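Local coordinates for protein hyperpolarization-activated (Ih) channel (Strongylocentrotus purpuratus, PDB 2PTM) that probably forms part of a voltage-gated, hyperpolarization-activated cation channel, as its C-terminal C-linker and cyclic nucleotide-binding region, which binds cAMP, at residues 77-80 and 85-88. Numbering follows the deposited sequence.
Sequences PFFV and NFVT
Phe78 and Phe79, consecutive in a single 3-10 turn, both meet the ring of Phe86 on the next helix, 84-93. The turn covers residues 77-79 and is closed by the bond from Val80 N to Pro77 O, 2.9 Å long. Phe78 has CG anti to its own N (chi1 176°), which carries the ring out to the outer end of Phe86, where CE2 of Phe78 lies 3.7 Å from CZ of Phe86. This CE2 comes at the rim of the Phe86 ring, close to its plane. The two centroids are 5.8 Å apart and the ring planes are inclined at 76°. Beyond Phe86, the Phe78 side chain also packs on Met183, Thr186 and Met187 of helix 181-192, and it lies about 12 Å from the bound cAMP.

Phe79 takes another first torsion, with CG anti to the carbonyl carbon (chi1 -68°), which turns its ring to the same Phe86 ring, with one side near Val87. Its CE1 approaches CE2 of Phe86 at 3.8 Å; that Phe86 atom lies at the edge of the Phe79 ring, in its plane. Nearer its own backbone, CD1 of Phe79 is 4.3 Å from CG2 of Val87, a looser touch. Both Phe79 and Val87 also rest on Val73 of helix 70-75, which ties the preceding helix to this cluster. Helix 70-75, the 3-10 turn and helix 84-93 correspond to the N3A motif of cyclic nucleotide-binding domains, beside the beta-roll.

Phe86 CE2 is thus the shared point, 3.7 Å from Phe78 CE2 as well as meeting Phe79. No hydrogen bond crosses between 77-80 and 85-88, and 171 Å² is buried in total. With carbon alone meeting carbon, the turn is held to the helix by the fit and burial of three rings and a methyl.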
ATOM      1  N   PRO A  77      19.078  19.741 -21.444  1.00 39.24           N
ATOM      2  CA  PRO A  77      20.537  19.739 -21.599  1.00 44.69           C
ATOM      3  C   PRO A  77      21.207  18.903 -20.513  1.00 47.75           C
ATOM      4  O   PRO A  77      22.260  18.328 -20.759  1.00 47.63           O
ATOM      5  CB  PRO A  77      20.906  21.217 -21.446  1.00 46.04           C
ATOM      6  CG  PRO A  77      19.656  21.962 -21.845  1.00 44.60           C
ATOM      7  CD  PRO A  77      18.538  21.107 -21.315  1.00 41.43           C
ATOM      8  N   PHE A  78      20.576  18.828 -19.341  1.00 51.36           N
ATOM      9  CA  PHE A  78      21.066  18.029 -18.222  1.00 55.69           C
ATOM     10  C   PHE A  78      21.393  16.592 -18.642  1.00 59.29           C
ATOM     11  O   PHE A  78      22.363  16.002 -18.159  1.00 63.04           O
ATOM     12  CB  PHE A  78      20.029  18.051 -17.088  1.00 56.27           C
ATOM     13  CG  PHE A  78      20.374  17.176 -15.912  1.00 57.18           C
ATOM     14  CD1 PHE A  78      21.485  17.443 -15.129  1.00 57.63           C
ATOM     15  CD2 PHE A  78      19.565  16.102 -15.572  1.00 58.84           C
ATOM     16  CE1 PHE A  78      21.795  16.644 -14.044  1.00 58.96           C
ATOM     17  CE2 PHE A  78      19.867  15.296 -14.487  1.00 59.24           C
ATOM     18  CZ  PHE A  78      20.981  15.565 -13.723  1.00 59.97           C
ATOM     19  N   PHE A  79      20.596  16.041 -19.556  1.00 55.02           N
ATOM     20  CA  PHE A  79      20.758  14.649 -19.979  1.00 52.65           C
ATOM     21  C   PHE A  79      21.813  14.447 -21.063  1.00 57.16           C
ATOM     22  O   PHE A  79      22.088  13.311 -21.451  1.00 60.26           O
ATOM     23  CB  PHE A  79      19.431  14.071 -20.475  1.00 49.74           C
ATOM     24  CG  PHE A  79      18.397  13.907 -19.404  1.00 48.56           C
ATOM     25  CD1 PHE A  79      18.732  13.372 -18.173  1.00 49.00           C
ATOM     26  CD2 PHE A  79      17.080  14.264 -19.638  1.00 48.99           C
ATOM     27  CE1 PHE A  79      17.775  13.213 -17.189  1.00 50.13           C
ATOM     28  CE2 PHE A  79      16.120  14.110 -18.660  1.00 49.25           C
ATOM     29  CZ  PHE A  79      16.467  13.584 -17.432  1.00 51.06           C
ATOM     30  N   VAL A  80      22.392  15.539 -21.555  1.00 59.16           N
ATOM     31  CA  VAL A  80      23.387  15.458 -22.620  1.00 60.67           C
ATOM     32  C   VAL A  80      24.655  14.753 -22.148  1.00 60.94           C
ATOM     33  O   VAL A  80      25.301  15.192 -21.196  1.00 58.81           O
ATOM     34  CB  VAL A  80      23.714  16.854 -23.164  1.00 61.93           C
ATOM     35  N   ASN A  85      22.079   4.351 -18.634  1.00 39.02           N
ATOM     36  CA  ASN A  85      21.449   3.733 -17.471  1.00 37.33           C
ATOM     37  C   ASN A  85      20.862   4.778 -16.530  1.00 36.51           C
ATOM     38  O   ASN A  85      19.839   4.530 -15.888  1.00 34.66           O
ATOM     39  CB  ASN A  85      22.438   2.846 -16.716  1.00 35.97           C
ATOM     40  CG  ASN A  85      22.873   1.636 -17.521  1.00 37.10           C
ATOM     41  OD1 ASN A  85      22.092   1.073 -18.295  1.00 38.06           O
ATOM     42  ND2 ASN A  85      24.124   1.220 -17.336  1.00 36.91           N
ATOM     43  N   PHE A  86      21.522   5.933 -16.434  1.00 37.33           N
ATOM     44  CA  PHE A  86      20.983   7.067 -15.672  1.00 37.40           C
ATOM     45  C   PHE A  86      19.673   7.558 -16.281  1.00 37.68           C
ATOM     46  O   PHE A  86      18.662   7.673 -15.585  1.00 37.98           O
ATOM     47  CB  PHE A  86      21.993   8.228 -15.569  1.00 37.18           C
ATOM     48  CG  PHE A  86      21.432   9.476 -14.895  1.00 38.81           C
ATOM     49  CD1 PHE A  86      21.332   9.554 -13.513  1.00 38.74           C
ATOM     50  CD2 PHE A  86      21.009  10.558 -15.644  1.00 39.60           C
ATOM     51  CE1 PHE A  86      20.813  10.679 -12.890  1.00 38.32           C
ATOM     52  CE2 PHE A  86      20.498  11.699 -15.028  1.00 42.55           C
ATOM     53  CZ  PHE A  86      20.402  11.759 -13.647  1.00 39.66           C
ATOM     54  N   VAL A  87      19.689   7.846 -17.580  1.00 37.13           N
ATOM     55  CA  VAL A  87      18.484   8.321 -18.249  1.00 36.42           C
ATOM     56  C   VAL A  87      17.342   7.302 -18.096  1.00 33.97           C
ATOM     57  O   VAL A  87      16.213   7.660 -17.769  1.00 32.32           O
ATOM     58  CB  VAL A  87      18.731   8.609 -19.737  1.00 38.67           C
ATOM     59  CG1 VAL A  87      17.439   9.072 -20.402  1.00 39.77           C
ATOM     60  CG2 VAL A  87      19.834   9.647 -19.902  1.00 43.17           C
ATOM     61  N   THR A  88      17.639   6.027 -18.315  1.00 31.48           N
ATOM     62  CA  THR A  88      16.604   5.008 -18.181  1.00 31.55           C
ATOM     63  C   THR A  88      16.007   4.963 -16.767  1.00 32.10           C
ATOM     64  O   THR A  88      14.786   4.869 -16.593  1.00 32.95           O
ATOM     65  CB  THR A  88      17.120   3.622 -18.600  1.00 34.04           C
ATOM     66  OG1 THR A  88      17.350   3.621 -20.016  1.00 36.39           O
ATOM     67  CG2 THR A  88      16.100   2.546 -18.248  1.00 33.17           C
TER